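Local coordinates for V-type ATP synthase alpha chain (Nanoarchaeum equitans Kin4-M, PDB 5BN4), which is a P-loop subunit of the rotary ATPase alpha/beta family, which assembles with a second kind of chain into a six-chain complex, at residues 320-325 against 377-382; 341-346 against 387-392. One frame throughout, in Å; residues are numbered along the deposited sequence.

Interaction 1. Residues 320-325 against 377-382. With ANP (phosphoaminophosphonic acid-adenylate ester), chain C.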
ATOM      1  N   ASP A 320      12.546   0.554 -27.558  1.00 37.73           N
ATOM      2  CA  ASP A 320      12.044   1.701 -26.810  1.00 35.83           C
ATOM      3  C   ASP A 320      10.529   1.843 -26.957  1.00 33.57           C
ATOM      4  O   ASP A 320      10.049   2.347 -27.971  1.00 36.34           O
ATOM      5  CB  ASP A 320      12.744   2.979 -27.284  1.00 26.88           C
ATOM      6  CG  ASP A 320      12.234   4.226 -26.584  1.00 33.08           C
ATOM      7  OD1 ASP A 320      11.766   4.121 -25.431  1.00 26.84           O
ATOM      8  OD2 ASP A 320      12.308   5.316 -27.191  1.00 35.81           O
ATOM      9  N   SER A 321       9.778   1.389 -25.954  1.00 32.05           N
ATOM     10  CA  SER A 321      10.341   0.716 -24.787  1.00 40.17           C
ATOM     11  C   SER A 321       9.576  -0.573 -24.496  1.00 34.52           C
ATOM     12  O   SER A 321       8.455  -0.760 -24.971  1.00 41.61           O
ATOM     13  CB  SER A 321      10.335   1.631 -23.559  1.00 36.21           C
ATOM     14  OG  SER A 321       9.036   1.767 -23.015  1.00 37.06           O
ATOM     15  N   THR A 322      10.186  -1.456 -23.712  1.00 35.65           N
ATOM     16  CA  THR A 322       9.641  -2.789 -23.476  1.00 32.37           C
ATOM     17  C   THR A 322       8.394  -2.777 -22.596  1.00 39.72           C
ATOM     18  O   THR A 322       7.597  -3.717 -22.622  1.00 35.67           O
ATOM     19  CB  THR A 322      10.694  -3.722 -22.849  1.00 32.01           C
ATOM     20  OG1 THR A 322      11.101  -3.204 -21.576  1.00 31.62           O
ATOM     21  CG2 THR A 322      11.911  -3.832 -23.757  1.00 30.90           C
ATOM     22  N   SER A 323       8.227  -1.713 -21.816  1.00 31.65           N
ATOM     23  CA  SER A 323       7.073  -1.595 -20.933  1.00 30.54           C
ATOM     24  C   SER A 323       5.761  -1.533 -21.711  1.00 39.32           C
ATOM     25  O   SER A 323       4.724  -1.985 -21.224  1.00 36.48           O
ATOM     26  CB  SER A 323       7.213  -0.366 -20.033  1.00 29.65           C
ATOM     27  OG  SER A 323       8.389  -0.447 -19.247  1.00 34.50           O
ATOM     28  N   ARG A 324       5.810  -0.979 -22.920  1.00 36.36           N
ATOM     29  CA  ARG A 324       4.617  -0.852 -23.752  1.00 31.98           C
ATOM     30  C   ARG A 324       4.202  -2.216 -24.290  1.00 33.60           C
ATOM     31  O   ARG A 324       3.020  -2.477 -24.508  1.00 36.68           O
ATOM     32  CB  ARG A 324       4.856   0.128 -24.904  1.00 37.69           C
ATOM     33  CG  ARG A 324       5.462   1.456 -24.476  1.00 32.92           C
ATOM     34  CD  ARG A 324       4.676   2.105 -23.348  1.00 29.47           C
ATOM     35  NE  ARG A 324       5.360   3.288 -22.832  1.00 33.23           N
ATOM     36  CZ  ARG A 324       5.185   3.781 -21.610  1.00 35.73           C
ATOM     37  NH1 ARG A 324       4.349   3.192 -20.764  1.00 23.61           N
ATOM     38  NH2 ARG A 324       5.853   4.862 -21.229  1.00 26.82           N
ATOM     39  N   TRP A 325       5.190  -3.077 -24.506  1.00 36.72           N
ATOM     40  CA  TRP A 325       4.945  -4.473 -24.841  1.00 34.04           C
ATOM     41  C   TRP A 325       4.234  -5.151 -23.672  1.00 45.68           C
ATOM     42  O   TRP A 325       3.241  -5.856 -23.860  1.00 34.25           O
ATOM     43  CB  TRP A 325       6.273  -5.176 -25.143  1.00 38.22           C
ATOM     44  CG  TRP A 325       6.191  -6.671 -25.319  1.00 44.02           C
ATOM     45  CD1 TRP A 325       5.096  -7.406 -25.682  1.00 38.50           C
ATOM     46  CD2 TRP A 325       7.258  -7.611 -25.134  1.00 30.43           C
ATOM     47  NE1 TRP A 325       5.417  -8.741 -25.733  1.00 32.05           N
ATOM     48  CE2 TRP A 325       6.738  -8.894 -25.402  1.00 29.65           C
ATOM     49  CE3 TRP A 325       8.603  -7.491 -24.769  1.00 29.80           C
ATOM     50  CZ2 TRP A 325       7.515 -10.047 -25.317  1.00 29.16           C
ATOM     51  CZ3 TRP A 325       9.373  -8.637 -24.683  1.00 32.31           C
ATOM     52  CH2 TRP A 325       8.827  -9.897 -24.956  1.00 32.98           C
ATOM     53  N   GLY A 377      17.318  -2.897 -23.920  1.00 31.83           N
ATOM     54  CA  GLY A 377      15.903  -2.747 -23.637  1.00 27.71           C
ATOM     55  C   GLY A 377      15.568  -1.619 -22.681  1.00 35.82           C
ATOM     56  O   GLY A 377      16.010  -1.610 -21.533  1.00 33.79           O
ATOM     57  N   ALA A 378      14.778  -0.663 -23.154  1.00 34.41           N
ATOM     58  CA  ALA A 378      14.326   0.434 -22.310  1.00 32.24           C
ATOM     59  C   ALA A 378      13.089   0.016 -21.521  1.00 34.21           C
ATOM     60  O   ALA A 378      12.204  -0.656 -22.049  1.00 37.43           O
ATOM     61  CB  ALA A 378      14.030   1.666 -23.150  1.00 29.27           C
ATOM     62  N   VAL A 379      13.038   0.407 -20.253  1.00 36.95           N
ATOM     63  CA  VAL A 379      11.885   0.119 -19.409  1.00 39.95           C
ATOM     64  C   VAL A 379      11.304   1.430 -18.894  1.00 32.89           C
ATOM     65  O   VAL A 379      12.046   2.340 -18.536  1.00 32.12           O
ATOM     66  CB  VAL A 379      12.262  -0.771 -18.205  1.00 32.26           C
ATOM     67  CG1 VAL A 379      11.012  -1.350 -17.562  1.00 26.63           C
ATOM     68  CG2 VAL A 379      13.200  -1.886 -18.637  1.00 32.19           C
ATOM     69  N   SER A 380       9.979   1.525 -18.861  1.00 32.42           N
ATOM     70  CA  SER A 380       9.314   2.742 -18.406  1.00 27.77           C
ATOM     71  C   SER A 380       8.498   2.478 -17.144  1.00 33.91           C
ATOM     72  O   SER A 380       7.275   2.351 -17.209  1.00 31.45           O
ATOM     73  CB  SER A 380       8.407   3.293 -19.509  1.00 31.00           C
ATOM     74  OG  SER A 380       9.118   3.448 -20.726  1.00 31.08           O
ATOM     75  N   PRO A 381       9.174   2.399 -15.987  1.00 33.47           N
ATOM     76  CA  PRO A 381       8.497   2.053 -14.733  1.00 31.89           C
ATOM     77  C   PRO A 381       7.552   3.157 -14.268  1.00 38.62           C
ATOM     78  O   PRO A 381       7.951   4.322 -14.215  1.00 38.16           O
ATOM     79  CB  PRO A 381       9.657   1.888 -13.748  1.00 29.53           C
ATOM     80  CG  PRO A 381      10.729   2.764 -14.284  1.00 28.64           C
ATOM     81  CD  PRO A 381      10.601   2.703 -15.778  1.00 34.64           C
ATOM     82  N   PRO A 382       6.302   2.790 -13.944  1.00 36.06           N
ATOM     83  CA  PRO A 382       5.285   3.739 -13.480  1.00 36.90           C
ATOM     84  C   PRO A 382       5.752   4.503 -12.247  1.00 29.73           C
ATOM     85  O   PRO A 382       6.137   3.889 -11.254  1.00 43.33           O
ATOM     86  CB  PRO A 382       4.104   2.834 -13.123  1.00 26.43           C
ATOM     87  CG  PRO A 382       4.282   1.634 -13.988  1.00 25.76           C
ATOM     88  CD  PRO A 382       5.764   1.423 -14.061  1.00 33.17           C
TER
HETATM   89  PG  ANP C 601      11.264   8.672 -23.738  1.00 81.87           P
HETATM   90  O1G ANP C 601      11.218   9.816 -24.801  1.00 61.94           O
HETATM   91  O2G ANP C 601      11.320   7.263 -24.477  1.00 46.08           O
HETATM   92  O3G ANP C 601      10.007   8.693 -22.859  1.00 48.30           O
HETATM   93  PB  ANP C 601      12.637   9.775 -21.542  1.00 29.92           P
HETATM   94  O1B ANP C 601      13.373   9.046 -20.380  1.00 40.17           O
HETATM   95  O2B ANP C 601      11.196  10.093 -21.063  1.00 41.47           O
HETATM   96  N3B ANP C 601      12.668   8.777 -22.891  1.00 40.31           N
HETATM   97  PA  ANP C 601      13.962  11.527 -23.256  1.00 47.24           P
HETATM   98  O1A ANP C 601      14.846  10.364 -23.755  1.00 46.96           O
HETATM   99  O2A ANP C 601      12.805  11.752 -24.293  1.00 45.03           O
HETATM  100  O3A ANP C 601      13.398  11.083 -21.814  1.00 46.43           O
HETATM  101  O5' ANP C 601      14.798  12.828 -23.035  1.00 52.93           O
HETATM  102  C5' ANP C 601      14.306  13.814 -22.120  1.00 46.28           C
HETATM  103  C4' ANP C 601      15.193  15.037 -22.172  1.00 37.50           C
HETATM  104  O4' ANP C 601      16.481  14.734 -21.775  1.00 52.97           O
HETATM  105  C3' ANP C 601      15.230  15.605 -23.585  1.00 42.59           C
HETATM  106  O3' ANP C 601      14.551  16.764 -23.684  1.00 55.90           O
HETATM  107  C2' ANP C 601      16.663  15.830 -23.880  1.00 54.11           C
HETATM  108  O2' ANP C 601      16.967  17.134 -24.255  1.00 75.02           O
HETATM  109  C1' ANP C 601      17.367  15.457 -22.599  1.00 50.00           C
HETATM  110  N9  ANP C 601      18.594  14.686 -22.804  1.00 54.03           N
HETATM  111  C8  ANP C 601      18.734  13.359 -22.649  1.00 46.08           C
HETATM  112  N7  ANP C 601      19.975  13.010 -22.919  1.00 53.57           N
HETATM  113  C5  ANP C 601      20.677  14.088 -23.257  1.00 60.38           C
HETATM  114  C6  ANP C 601      21.998  14.313 -23.628  1.00 51.39           C
HETATM  115  N6  ANP C 601      22.911  13.211 -23.702  1.00 53.36           N
HETATM  116  N1  ANP C 601      22.414  15.558 -23.911  1.00 51.65           N
HETATM  117  C2  ANP C 601      21.571  16.616 -23.847  1.00 53.54           C
HETATM  118  N3  ANP C 601      20.276  16.434 -23.488  1.00 50.78           N
HETATM  119  C4  ANP C 601      19.806  15.189 -23.189  1.00 57.77           C
HETATM  120  O   HOH W   1       4.996   3.522 -18.029  1.00 36.82           O

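Interaction 2. Residues 341-346 against 387-392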
ATOM      1  N   SER A 341      -1.726 -11.277 -12.246  1.00 43.19           N
ATOM      2  CA  SER A 341      -0.684 -11.537 -11.267  1.00 39.85           C
ATOM      3  C   SER A 341      -0.241 -10.215 -10.657  1.00 37.67           C
ATOM      4  O   SER A 341      -1.065  -9.330 -10.419  1.00 46.02           O
ATOM      5  CB  SER A 341       0.500 -12.255 -11.914  1.00 45.51           C
ATOM      6  OG  SER A 341       1.548 -12.457 -10.984  1.00 59.91           O
ATOM      7  N   GLU A 342       1.059 -10.077 -10.421  1.00 32.48           N
ATOM      8  CA  GLU A 342       1.592  -8.878  -9.782  1.00 42.04           C
ATOM      9  C   GLU A 342       1.354  -7.624 -10.623  1.00 38.53           C
ATOM     10  O   GLU A 342       1.775  -7.547 -11.778  1.00 40.87           O
ATOM     11  CB  GLU A 342       3.083  -9.046  -9.478  1.00 50.64           C
ATOM     12  CG  GLU A 342       3.672  -7.932  -8.625  1.00 48.16           C
ATOM     13  CD  GLU A 342       5.145  -8.138  -8.332  1.00 54.20           C
ATOM     14  OE1 GLU A 342       5.651  -9.256  -8.573  1.00 40.24           O
ATOM     15  OE2 GLU A 342       5.798  -7.180  -7.864  1.00 53.38           O
ATOM     16  N   GLU A 343       0.665  -6.654 -10.025  1.00 37.77           N
ATOM     17  CA  GLU A 343       0.337  -5.384 -10.674  1.00 26.96           C
ATOM     18  C   GLU A 343      -0.417  -5.546 -11.993  1.00 41.32           C
ATOM     19  O   GLU A 343      -0.156  -4.831 -12.961  1.00 40.89           O
ATOM     20  CB  GLU A 343       1.590  -4.524 -10.869  1.00 35.13           C
ATOM     21  CG  GLU A 343       2.240  -4.093  -9.566  1.00 62.73           C
ATOM     22  CD  GLU A 343       3.241  -2.970  -9.756  1.00 73.85           C
ATOM     23  OE1 GLU A 343       3.217  -2.328 -10.828  1.00 69.67           O
ATOM     24  OE2 GLU A 343       4.049  -2.734  -8.833  1.00 51.36           O
ATOM     25  N   GLY A 344      -1.351  -6.491 -12.023  1.00 43.52           N
ATOM     26  CA  GLY A 344      -2.226  -6.657 -13.168  1.00 27.65           C
ATOM     27  C   GLY A 344      -1.631  -7.473 -14.297  1.00 40.29           C
ATOM     28  O   GLY A 344      -2.362  -8.039 -15.112  1.00 43.65           O
ATOM     29  N   TYR A 345      -0.304  -7.529 -14.352  1.00 39.57           N
ATOM     30  CA  TYR A 345       0.388  -8.257 -15.408  1.00 33.02           C
ATOM     31  C   TYR A 345       0.099  -9.746 -15.311  1.00 40.64           C
ATOM     32  O   TYR A 345      -0.129 -10.259 -14.218  1.00 50.74           O
ATOM     33  CB  TYR A 345       1.895  -8.009 -15.326  1.00 25.14           C
ATOM     34  CG  TYR A 345       2.286  -6.578 -15.603  1.00 22.55           C
ATOM     35  CD1 TYR A 345       2.330  -6.094 -16.901  1.00 29.61           C
ATOM     36  CD2 TYR A 345       2.607  -5.714 -14.567  1.00 28.37           C
ATOM     37  CE1 TYR A 345       2.684  -4.786 -17.162  1.00 35.66           C
ATOM     38  CE2 TYR A 345       2.964  -4.404 -14.818  1.00 42.99           C
ATOM     39  CZ  TYR A 345       3.001  -3.944 -16.117  1.00 36.80           C
ATOM     40  OH  TYR A 345       3.354  -2.639 -16.373  1.00 44.10           O
ATOM     41  N   PRO A 346       0.092 -10.445 -16.457  1.00 46.56           N
ATOM     42  CA  PRO A 346      -0.087 -11.900 -16.439  1.00 37.68           C
ATOM     43  C   PRO A 346       1.057 -12.573 -15.691  1.00 44.20           C
ATOM     44  O   PRO A 346       2.152 -12.014 -15.619  1.00 42.85           O
ATOM     45  CB  PRO A 346      -0.049 -12.279 -17.924  1.00 43.80           C
ATOM     46  CG  PRO A 346       0.659 -11.147 -18.595  1.00 38.20           C
ATOM     47  CD  PRO A 346       0.260  -9.927 -17.826  1.00 33.76           C
ATOM     48  N   SER A 387      10.894  -0.950  -8.544  1.00 41.48           N
ATOM     49  CA  SER A 387      10.493  -2.195  -7.896  1.00 40.66           C
ATOM     50  C   SER A 387       9.350  -2.887  -8.634  1.00 42.58           C
ATOM     51  O   SER A 387       8.971  -4.007  -8.292  1.00 46.38           O
ATOM     52  CB  SER A 387      10.093  -1.934  -6.445  1.00 29.27           C
ATOM     53  OG  SER A 387       8.931  -1.124  -6.384  1.00 42.12           O
ATOM     54  N   GLU A 388       8.803  -2.214  -9.642  1.00 39.53           N
ATOM     55  CA  GLU A 388       7.711  -2.763 -10.436  1.00 32.43           C
ATOM     56  C   GLU A 388       8.170  -4.026 -11.177  1.00 33.98           C
ATOM     57  O   GLU A 388       9.363  -4.190 -11.434  1.00 36.24           O
ATOM     58  CB  GLU A 388       7.181  -1.699 -11.404  1.00 26.23           C
ATOM     59  CG  GLU A 388       8.195  -1.205 -12.413  1.00 32.62           C
ATOM     60  CD  GLU A 388       8.092  -1.937 -13.731  1.00 35.34           C
ATOM     61  OE1 GLU A 388       8.977  -1.743 -14.590  1.00 34.80           O
ATOM     62  OE2 GLU A 388       7.120  -2.703 -13.905  1.00 35.94           O
ATOM     63  N   PRO A 389       7.226  -4.931 -11.500  1.00 30.90           N
ATOM     64  CA  PRO A 389       7.541  -6.240 -12.088  1.00 23.62           C
ATOM     65  C   PRO A 389       8.422  -6.185 -13.334  1.00 32.63           C
ATOM     66  O   PRO A 389       9.429  -6.889 -13.384  1.00 37.45           O
ATOM     67  CB  PRO A 389       6.163  -6.791 -12.459  1.00 26.00           C
ATOM     68  CG  PRO A 389       5.246  -6.166 -11.496  1.00 32.58           C
ATOM     69  CD  PRO A 389       5.779  -4.785 -11.255  1.00 39.47           C
ATOM     70  N   VAL A 390       8.046  -5.368 -14.314  1.00 32.39           N
ATOM     71  CA  VAL A 390       8.754  -5.324 -15.591  1.00 27.87           C
ATOM     72  C   VAL A 390      10.249  -5.067 -15.414  1.00 27.79           C
ATOM     73  O   VAL A 390      11.078  -5.814 -15.933  1.00 32.76           O
ATOM     74  CB  VAL A 390       8.164  -4.264 -16.539  1.00 35.97           C
ATOM     75  CG1 VAL A 390       8.846  -4.338 -17.896  1.00 27.21           C
ATOM     76  CG2 VAL A 390       6.661  -4.456 -16.682  1.00 31.84           C
ATOM     77  N   THR A 391      10.583  -4.016 -14.674  1.00 28.02           N
ATOM     78  CA  THR A 391      11.977  -3.689 -14.395  1.00 24.75           C
ATOM     79  C   THR A 391      12.672  -4.825 -13.658  1.00 32.84           C
ATOM     80  O   THR A 391      13.765  -5.246 -14.035  1.00 34.56           O
ATOM     81  CB  THR A 391      12.094  -2.415 -13.543  1.00 30.91           C
ATOM     82  OG1 THR A 391      11.564  -1.300 -14.270  1.00 31.08           O
ATOM     83  CG2 THR A 391      13.547  -2.143 -13.187  1.00 27.19           C
ATOM     84  N   GLN A 392      12.027  -5.321 -12.607  1.00 29.17           N
ATOM     85  CA  GLN A 392      12.617  -6.361 -11.773  1.00 27.02           C
ATOM     86  C   GLN A 392      12.785  -7.682 -12.516  1.00 25.10           C
ATOM     87  O   GLN A 392      13.809  -8.350 -12.379  1.00 31.56           O
ATOM     88  CB  GLN A 392      11.799  -6.553 -10.496  1.00 24.15           C
ATOM     89  CG  GLN A 392      11.919  -5.388  -9.527  1.00 36.35           C
ATOM     90  CD  GLN A 392      13.352  -5.162  -9.070  1.00 36.22           C
ATOM     91  OE1 GLN A 392      14.061  -6.107  -8.724  1.00 37.80           O
ATOM     92  NE2 GLN A 392      13.786  -3.907  -9.078  1.00 23.56           N
TER
HETATM   93  O   HOH W   2       7.985  -6.469  -8.602  1.00 42.35           O
HETATM   94  O   HOH W   3       4.804  -1.927 -13.745  1.00 42.84           O
HETATM   95  O   HOH W   4       6.141  -1.931  -6.241  1.00 47.95           O

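Interaction 1. Residues 320-325 against 377-382
Ser321 and Ala378, their CA atoms 4.7 Å apart, meet where the neighbouring parallel strands 314-320 and 370-379 end, the first turning into helix 322-335 just after a cis peptide between Asp320 and Ser321. The carbonyl of Ala378 is gripped twice by one residue: Thr322 N approaches Ala378 O at 2.7 Å almost in line with the C=O bond, whereas Thr322 OG1, turned between its own N and carbonyl carbon (chi1 62°), reaches the same Ala378 O at 2.8 Å from above the carbonyl plane. Ser323 OG then accepts a nearly straight bond from Ser380 N (2.6 Å), and the hydroxyls Ser321 OG and Ser380 OG meet at 2.8 Å. The Arg324 chain, bent at chi2, brings its guanidinium over Ser380, whose CB lies against one face, 3.5 Å from Arg324 NH2. A water links Arg324 NH1 to Ser380 O, while Arg324 NE forms a salt bridge with Glu252. Asp320 OD2 accepts hydrogen bonds from Thr230 and Tyr247, and its carboxylate lies about 4 Å from a magnesium ion, beside the phosphates of the bound ANP. A strand-end aspartate so placed is consistent with the Walker B position of a P-loop nucleotide-binding core.

Interaction 2. Residues 341-346 against 387-392
Pro389, the first residue of helix 389-394, presents its ring to three side chains of the 341-346 loop, and no hydrogen bond crosses the contact directly. Pro389 CG lies 3.7 Å from Glu342 CG, on the aliphatic part of an extended glutamate, and also reaches Tyr345 CD2 at 4.1 Å. Pro389 CD packs against the carboxylate group of Glu343, 3.5 Å from Glu343 CD. Beside them, Val390 CG2 sits over one face of the Tyr345 ring in a CH-pi contact, 4.2 Å from the centroid and 28° off the ring normal. The Tyr345 ring also has a cation-pi partner in Arg330 of helix 322-335.

Polar groups of the two segments are linked through water, between Glu342 OE2 and Ser387 O and between Tyr345 OH and Glu388 OE2, but the water-carboxylate contacts are too short to be precise and the bridges are doubtful in detail.

Within 387-392, Glu388 caps the helix. With its chain bent at chi2 (95°), the carboxylate folds back, and Glu388 OE1 takes Thr391 N (2.8 Å) and Thr391 OG1 from one face of its plane, while Glu388 OE2 takes Val390 N (2.9 Å) from above that plane.

Two acids thus find compensation: Glu342 forms salt bridges to Arg249 and Arg236 of the NEQ263 chain, and the helix-start amides would favour a negative Glu388. Glu343 is the exposed one, its OE1 5.0 Å from Glu388 OE2 and not in contact.

The two interactions interlock along the chain, whose order is 320-325, 341-346, 377-382 and 387-392, all within the nucleotide-binding domain. Their centres lie 12 Å apart. Helix 322-335 begins in interaction 1 and leads toward the loop of interaction 2, just as strand 370-379 leads to helix 389-394. Val379 joins the two directly, its CG1 lying 3.7 Å from Val390 CG1, and Ser323 also packs on Val390. Interaction 1 sits beside ANP and magnesium at the strand ends, whereas interaction 2 lies farther out. Both are touched by the NEQ263 chain, so this part of the domain lies between the nucleotide site and the subunit interface.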